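Local coordinates for protein arylmalonate decarboxylase (Bordetella bronchiseptica, PDB 3IXM) that catalyses the decarboxylation of 2-aryl-2-methylmalonates to 2-arylpropionates with release of carbon dioxide, at residues A[20-25]-A[190-195]; A[162-167]-A[194-199]; A[168-173]-A[184-189]. The protein carries 1 engineered substitution. All blocks are in the same frame, centred on the assembly; numbering follows the deposited sequence.

Interaction 1 of 3, residues A[20-25]-A[190-195]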
# COMPACT_ATOMS: atom_id res chain seq x y z
N VAL A 20 7.27 -11.93 -2.64
CA VAL A 20 6.75 -10.74 -3.32
C VAL A 20 5.22 -10.70 -3.07
O VAL A 20 4.59 -11.76 -3.19
CB VAL A 20 7.08 -10.76 -4.84
CG1 VAL A 20 6.43 -9.58 -5.54
CG2 VAL A 20 8.64 -10.71 -5.06
N PRO A 21 4.65 -9.53 -2.65
CA PRO A 21 3.19 -9.43 -2.45
C PRO A 21 2.44 -9.85 -3.72
O PRO A 21 2.84 -9.51 -4.80
CB PRO A 21 2.96 -7.93 -2.22
CG PRO A 21 4.29 -7.49 -1.54
CD PRO A 21 5.33 -8.25 -2.34
N ALA A 22 1.34 -10.58 -3.55
CA ALA A 22 0.56 -11.05 -4.70
C ALA A 22 -0.26 -9.92 -5.35
O ALA A 22 -0.46 -9.90 -6.58
CB ALA A 22 -0.38 -12.22 -4.24
N ASP A 23 -0.73 -8.97 -4.54
CA ASP A 23 -1.69 -7.97 -5.04
C ASP A 23 -0.96 -6.77 -5.65
O ASP A 23 -0.45 -5.89 -4.94
CB ASP A 23 -2.72 -7.53 -3.98
CG ASP A 23 -3.89 -6.75 -4.58
OD1 ASP A 23 -4.29 -5.75 -3.97
OD2 ASP A 23 -4.41 -7.14 -5.67
N GLY A 24 -0.95 -6.72 -6.97
CA GLY A 24 -0.26 -5.64 -7.65
C GLY A 24 0.74 -6.19 -8.63
O GLY A 24 1.10 -5.52 -9.58
N ALA A 25 1.19 -7.41 -8.42
CA ALA A 25 2.28 -7.93 -9.25
C ALA A 25 1.83 -8.10 -10.71
O ALA A 25 2.64 -7.89 -11.63
CB ALA A 25 2.82 -9.24 -8.67
N GLY A 190 -3.30 -8.10 1.91
CA GLY A 190 -3.33 -9.56 1.75
C GLY A 190 -4.43 -10.09 0.82
O GLY A 190 -4.53 -11.29 0.59
N LEU A 191 -5.27 -9.20 0.32
CA LEU A 191 -6.39 -9.63 -0.55
C LEU A 191 -6.16 -9.13 -1.95
O LEU A 191 -5.35 -8.23 -2.15
CB LEU A 191 -7.72 -9.10 -0.03
CG LEU A 191 -8.03 -9.62 1.35
CD1 LEU A 191 -9.19 -8.87 1.92
CD2 LEU A 191 -8.34 -11.10 1.25
N LEU A 192 -6.87 -9.71 -2.93
CA LEU A 192 -6.57 -9.40 -4.32
C LEU A 192 -7.57 -8.37 -4.79
O LEU A 192 -8.76 -8.66 -4.83
CB LEU A 192 -6.68 -10.68 -5.17
CG LEU A 192 -5.41 -11.52 -5.38
CD1 LEU A 192 -4.28 -11.31 -4.42
CD2 LEU A 192 -5.72 -13.01 -5.61
N THR A 193 -7.11 -7.17 -5.15
CA THR A 193 -8.03 -6.03 -5.30
C THR A 193 -8.12 -5.44 -6.72
O THR A 193 -9.01 -4.64 -6.98
CB THR A 193 -7.63 -4.86 -4.37
OG1 THR A 193 -6.37 -4.33 -4.79
CG2 THR A 193 -7.50 -5.30 -2.90
N LEU A 194 -7.21 -5.82 -7.61
CA LEU A 194 -7.07 -5.16 -8.92
C LEU A 194 -8.35 -5.06 -9.74
O LEU A 194 -8.73 -3.96 -10.20
CB LEU A 194 -5.97 -5.86 -9.75
CG LEU A 194 -4.54 -5.50 -9.38
CD1 LEU A 194 -3.56 -6.15 -10.35
CD2 LEU A 194 -4.33 -4.02 -9.36
N ASP A 195 -9.03 -6.18 -9.90
CA ASP A 195 -10.28 -6.26 -10.63
C ASP A 195 -11.40 -5.44 -9.99
O ASP A 195 -12.32 -4.99 -10.71
CB ASP A 195 -10.71 -7.69 -10.71
CG ASP A 195 -10.02 -8.43 -11.80
OD1 ASP A 195 -9.28 -7.80 -12.58
OD2 ASP A 195 -10.24 -9.66 -11.90
O HOH W 1 -5.38 -8.62 -7.84
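Two irregular loops meet where Asp-23 comes up against Leu-192, the CA atoms of these residues 5.1 Å apart. In this two-sheet alpha/beta fold of the aspartate/glutamate racemase clan, segment 20-25 follows strand 9-13 of one parallel sheet and segment 190-195 follows strand 183-187 of the other, so the contact ties the two halves together. Asp-23 is its centre. With CG swung opposite the backbone N (chi1 -167°), the carboxylate reaches across to Thr-193 and takes two hydrogen bonds from that one residue. The hydroxyl OG1 of Thr-193 donates to OD1 of Asp-23 over 2.6 Å, on the syn lone pair. The amide N of Thr-193 points at OD2 of Asp-23, 2.7 Å away and nearly straight at 169°, but comes from above the carboxylate plane. Gripped at both oxygens, the buried group has little freedom to turn. Beyond the contact, Ser-210 also bonds Thr-193 OG1, while Pro-213 of helix 211-222 packs on both side chains. Toward the exposed side, Ala-22 CB rests on Leu-192 CD1 at 4.0 Å. A water donates to Asp-23 OD2 at 2.8 Å and weakly accepts from Leu-194 N at 3.4 Å.

Interaction 2 of 3, residues A[162-167]-A[194-199]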
# COMPACT_ATOMS: atom_id res chain seq x y z
N VAL A 162 -12.86 -14.14 0.36
CA VAL A 162 -13.07 -12.80 -0.25
C VAL A 162 -12.96 -12.91 -1.76
O VAL A 162 -12.00 -13.49 -2.27
CB VAL A 162 -12.02 -11.77 0.28
CG1 VAL A 162 -12.22 -10.40 -0.37
CG2 VAL A 162 -12.13 -11.64 1.78
N ASP A 163 -13.92 -12.36 -2.49
CA ASP A 163 -13.80 -12.26 -3.94
C ASP A 163 -13.95 -10.80 -4.38
O ASP A 163 -14.24 -9.93 -3.56
CB ASP A 163 -14.80 -13.19 -4.65
CG ASP A 163 -16.25 -12.95 -4.26
OD1 ASP A 163 -17.05 -13.90 -4.37
OD2 ASP A 163 -16.64 -11.83 -3.82
N THR A 164 -13.78 -10.54 -5.66
CA THR A 164 -13.98 -9.20 -6.19
C THR A 164 -15.29 -8.55 -5.74
O THR A 164 -15.27 -7.43 -5.25
CB THR A 164 -13.80 -9.20 -7.71
OG1 THR A 164 -12.43 -9.57 -7.99
CG2 THR A 164 -14.12 -7.80 -8.35
N ALA A 165 -16.42 -9.24 -5.93
CA ALA A 165 -17.70 -8.68 -5.50
C ALA A 165 -17.69 -8.15 -4.04
O ALA A 165 -18.30 -7.13 -3.75
CB ALA A 165 -18.83 -9.72 -5.66
N THR A 166 -17.09 -8.92 -3.14
CA THR A 166 -17.01 -8.57 -1.68
C THR A 166 -16.34 -7.18 -1.55
O THR A 166 -16.80 -6.31 -0.76
CB THR A 166 -16.16 -9.62 -0.94
OG1 THR A 166 -16.73 -10.91 -1.18
CG2 THR A 166 -16.12 -9.40 0.59
N LEU A 167 -15.28 -6.99 -2.33
CA LEU A 167 -14.47 -5.76 -2.23
C LEU A 167 -15.18 -4.59 -2.91
O LEU A 167 -15.10 -3.45 -2.45
CB LEU A 167 -13.08 -5.97 -2.82
CG LEU A 167 -12.20 -7.00 -2.05
CD1 LEU A 167 -10.98 -7.36 -2.85
CD2 LEU A 167 -11.80 -6.57 -0.60
N LEU A 194 -7.21 -5.82 -7.61
CA LEU A 194 -7.07 -5.16 -8.92
C LEU A 194 -8.35 -5.06 -9.74
O LEU A 194 -8.73 -3.96 -10.20
CB LEU A 194 -5.97 -5.86 -9.75
CG LEU A 194 -4.54 -5.50 -9.38
CD1 LEU A 194 -3.56 -6.15 -10.35
CD2 LEU A 194 -4.33 -4.02 -9.36
N ASP A 195 -9.03 -6.18 -9.90
CA ASP A 195 -10.28 -6.26 -10.63
C ASP A 195 -11.40 -5.44 -9.99
O ASP A 195 -12.32 -4.99 -10.71
CB ASP A 195 -10.71 -7.69 -10.71
CG ASP A 195 -10.02 -8.43 -11.80
OD1 ASP A 195 -9.28 -7.80 -12.58
OD2 ASP A 195 -10.24 -9.66 -11.90
N ALA A 196 -11.34 -5.23 -8.67
CA ALA A 196 -12.35 -4.42 -7.99
C ALA A 196 -12.27 -2.95 -8.37
O ALA A 196 -13.28 -2.28 -8.40
CB ALA A 196 -12.31 -4.57 -6.46
N ILE A 197 -11.06 -2.45 -8.63
CA ILE A 197 -10.78 -1.03 -8.82
C ILE A 197 -11.64 -0.41 -9.94
O ILE A 197 -12.38 0.56 -9.71
CB ILE A 197 -9.24 -0.77 -9.02
CG1 ILE A 197 -8.43 -1.25 -7.79
CG2 ILE A 197 -8.94 0.69 -9.31
CD1 ILE A 197 -6.88 -1.13 -7.98
N PRO A 198 -11.51 -0.93 -11.17
CA PRO A 198 -12.32 -0.28 -12.22
C PRO A 198 -13.82 -0.52 -12.12
O PRO A 198 -14.58 0.33 -12.59
CB PRO A 198 -11.73 -0.85 -13.52
CG PRO A 198 -11.13 -2.16 -13.12
CD PRO A 198 -10.64 -1.99 -11.70
N GLU A 199 -14.25 -1.64 -11.52
CA GLU A 199 -15.67 -1.90 -11.23
C GLU A 199 -16.22 -0.84 -10.25
O GLU A 199 -17.28 -0.26 -10.48
CB GLU A 199 -15.89 -3.30 -10.68
CG GLU A 199 -17.38 -3.74 -10.69
CD GLU A 199 -17.57 -5.19 -10.27
OE1 GLU A 199 -16.68 -6.05 -10.58
OE2 GLU A 199 -18.59 -5.47 -9.62
O HOH W 2 -10.29 -8.03 -7.28
O HOH W 3 -12.47 -10.50 -10.40
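Thr-164 leans over Ala-196, near the beginning of the neighbouring helix, the CA atoms of the two residues 5.4 Å apart, and its two branches do different work. Its chi1 of -64° sets the methyl CG2 opposite the backbone N and brings OG1 round beside that N. The methyl lies 3.8 Å from the backbone N of Ala-196. Glu-199, one turn on, stretches out its chain until OE1 stands 3.8 Å from the same Thr-164 CG2, a plain van der Waals approach. The hydroxyl branch works through water instead. One water sits 2.6 Å from Thr-164 OG1 and donates to OD2 of Asp-195; a second, 2.7 Å from Thr-164 OG1, weakly accepts from Ala-196 N. These are the N-terminal parts of helices 164-177 and 196-204, which precede and follow strand 183-187 in the alpha/beta fold and pack against each other. Deeper in, Leu-167 CB meets Ala-196 CB at 4.0 Å, the small alanine letting the backbones come close. Asp-163 is the N-cap of the first helix, where its negative charge probably complements the positive end of the helix dipole. Its OD2 takes the N-H of Thr-166 at 3.0 Å, nearly along the C-O axis, and accepts a second bond from Thr-166 OG1, which comes from above the carboxylate plane.

Interaction 3 of 3, residues A[168-173]-A[184-189]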
# COMPACT_ATOMS: atom_id res chain seq x y z
N VAL A 168 -15.90 -4.88 -3.99
CA VAL A 168 -16.68 -3.84 -4.63
C VAL A 168 -17.79 -3.35 -3.68
O VAL A 168 -18.00 -2.14 -3.54
CB VAL A 168 -17.33 -4.36 -5.96
CG1 VAL A 168 -18.32 -3.32 -6.50
CG2 VAL A 168 -16.22 -4.62 -7.01
N ASP A 169 -18.52 -4.30 -3.08
CA ASP A 169 -19.59 -3.96 -2.17
C ASP A 169 -19.05 -3.18 -0.98
O ASP A 169 -19.67 -2.20 -0.53
CB ASP A 169 -20.31 -5.22 -1.67
CG ASP A 169 -21.13 -5.90 -2.78
OD1 ASP A 169 -21.54 -7.07 -2.59
OD2 ASP A 169 -21.32 -5.26 -3.85
N LEU A 170 -17.90 -3.63 -0.47
CA LEU A 170 -17.22 -2.88 0.59
C LEU A 170 -17.00 -1.38 0.21
O LEU A 170 -17.27 -0.46 1.01
CB LEU A 170 -15.88 -3.56 0.94
CG LEU A 170 -15.17 -2.86 2.10
CD1 LEU A 170 -15.88 -3.22 3.43
CD2 LEU A 170 -13.73 -3.29 2.10
N CYS A 171 -16.49 -1.13 -0.99
CA CYS A 171 -16.22 0.26 -1.40
C CYS A 171 -17.52 1.06 -1.60
O CYS A 171 -17.59 2.27 -1.30
CB CYS A 171 -15.38 0.29 -2.68
SG CYS A 171 -13.71 -0.32 -2.49
N VAL A 172 -18.56 0.39 -2.09
CA VAL A 172 -19.83 1.08 -2.31
C VAL A 172 -20.42 1.48 -0.96
O VAL A 172 -20.89 2.60 -0.81
CB VAL A 172 -20.80 0.19 -3.11
CG1 VAL A 172 -22.22 0.80 -3.12
CG2 VAL A 172 -20.24 -0.06 -4.55
N ARG A 173 -20.38 0.56 -0.01
CA ARG A 173 -20.76 0.84 1.38
C ARG A 173 -20.06 2.03 1.99
O ARG A 173 -20.70 2.90 2.61
CB ARG A 173 -20.36 -0.35 2.25
CG ARG A 173 -21.48 -1.16 2.66
CD ARG A 173 -21.99 -1.90 1.54
NE ARG A 173 -22.99 -1.22 0.72
CZ ARG A 173 -23.68 -1.90 -0.19
NH1 ARG A 173 -23.46 -3.21 -0.30
NH2 ARG A 173 -24.58 -1.30 -0.97
N ILE A 184 -11.72 6.95 -3.00
CA ILE A 184 -11.74 5.84 -2.04
C ILE A 184 -10.34 5.23 -1.92
O ILE A 184 -9.68 4.98 -2.93
CB ILE A 184 -12.77 4.72 -2.50
CG1 ILE A 184 -14.22 5.27 -2.47
CG2 ILE A 184 -12.63 3.44 -1.61
CD1 ILE A 184 -15.20 4.39 -3.16
N LEU A 185 -9.89 5.01 -0.68
CA LEU A 185 -8.67 4.24 -0.43
C LEU A 185 -9.10 2.84 -0.00
O LEU A 185 -9.72 2.70 1.07
CB LEU A 185 -7.84 4.86 0.68
CG LEU A 185 -6.61 4.10 1.17
CD1 LEU A 185 -5.69 3.92 0.01
CD2 LEU A 185 -5.90 4.90 2.32
N LEU A 186 -8.80 1.86 -0.86
CA LEU A 186 -9.01 0.44 -0.57
C LEU A 186 -7.69 -0.09 0.01
O LEU A 186 -6.71 -0.19 -0.70
CB LEU A 186 -9.38 -0.31 -1.87
CG LEU A 186 -9.67 -1.83 -1.81
CD1 LEU A 186 -10.79 -2.12 -0.77
CD2 LEU A 186 -10.13 -2.32 -3.18
N SER A 187 -7.67 -0.38 1.29
CA SER A 187 -6.45 -0.85 1.93
C SER A 187 -6.76 -2.19 2.61
O SER A 187 -7.13 -2.27 3.78
CB SER A 187 -5.91 0.21 2.89
OG SER A 187 -4.55 -0.07 3.23
N CYS A 188 -6.63 -3.24 1.82
CA CYS A 188 -7.15 -4.56 2.17
C CYS A 188 -5.93 -5.48 2.08
O CYS A 188 -5.77 -6.30 1.16
CB CYS A 188 -8.30 -4.94 1.22
SG CYS A 188 -10.00 -4.40 1.83
N GLY A 189 -5.04 -5.29 3.06
CA GLY A 189 -3.78 -6.06 3.11
C GLY A 189 -3.98 -7.55 2.90
O GLY A 189 -4.77 -8.20 3.62
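Cys-171 and Leu-170 of helix 168-173 press onto Ile-184, Leu-186 and Cys-188, the helix covering one face of strand 184-187. Helix 164-177 belongs to a beta-alpha-beta crossover: it lies between strands 144-150 and 183-187, parallel members of one sheet, and passes over strand 119-124, which runs between them. The axes of the two short segments approach to 9.6 Å and run at 140° to each other, closer to antiparallel than to perpendicular.

The sulfur of Cys-171 makes the central contacts. Turned beside its own backbone N (chi1 -67°), SG settles 3.8 Å from CD1 of Leu-186, with the other methyl of that leucine, CD2, slightly farther away. It also touches CG2 of Ile-184 at 4.0 Å. The longer CG1-CD1 branch of Ile-184 ends beside the helix backbone, its CD1 3.7 Å from the carbonyl O of Cys-171. Leu-170, the residue before Cys-171, brings CD2 against both Cys-188 SG, 3.9 Å away, and, more loosely, Leu-186 CD1 at 4.3 Å. Every touching residue is buried, and what crosses is purely van der Waals contact between methyls, sulfurs and one backbone carbonyl.

In the next shell, Ala-123 of the central strand 119-124 lies against Leu-170, Cys-171 and Leu-186. Val-200 of helix 196-204 packs on Cys-171, and Leu-204 on Ile-184. The strand itself is fixed on both flanks by backbone hydrogen bonds, Leu-185 to Ala-121 and Ala-123, Ile-184 and Leu-186 to Val-209. Past the last of these, where the strand ends, Ser-187 OG is hydrogen-bonded to both Tyr-126 OH and Ser-211 OG.

How the interactions relate
Interaction 3 is the fully buried layer, helix 164-177 against strand 183-187, and relies on methyls and sulfurs. Interaction 2 uses the start of the same helix, nearer the surface, where two waters bridge Thr-164 to the other segment beside apolar packing. Interaction 1 reaches from this half of the molecule to the other: its polar clamp is buried too, but it joins loops that follow strands of the two sheets. The three form one continuous body. Interactions 1 and 2 share Leu-194 and Asp-195, and Leu-167 CD1 packs on Thr-193 CG2 at 4.0 Å. Leu-167 CD2 lies 3.7 Å from Cys-188 SG, joining interaction 2 to 3, and Thr-193 CB meets Leu-186 CD2 at 3.8 Å, joining 1 to 3.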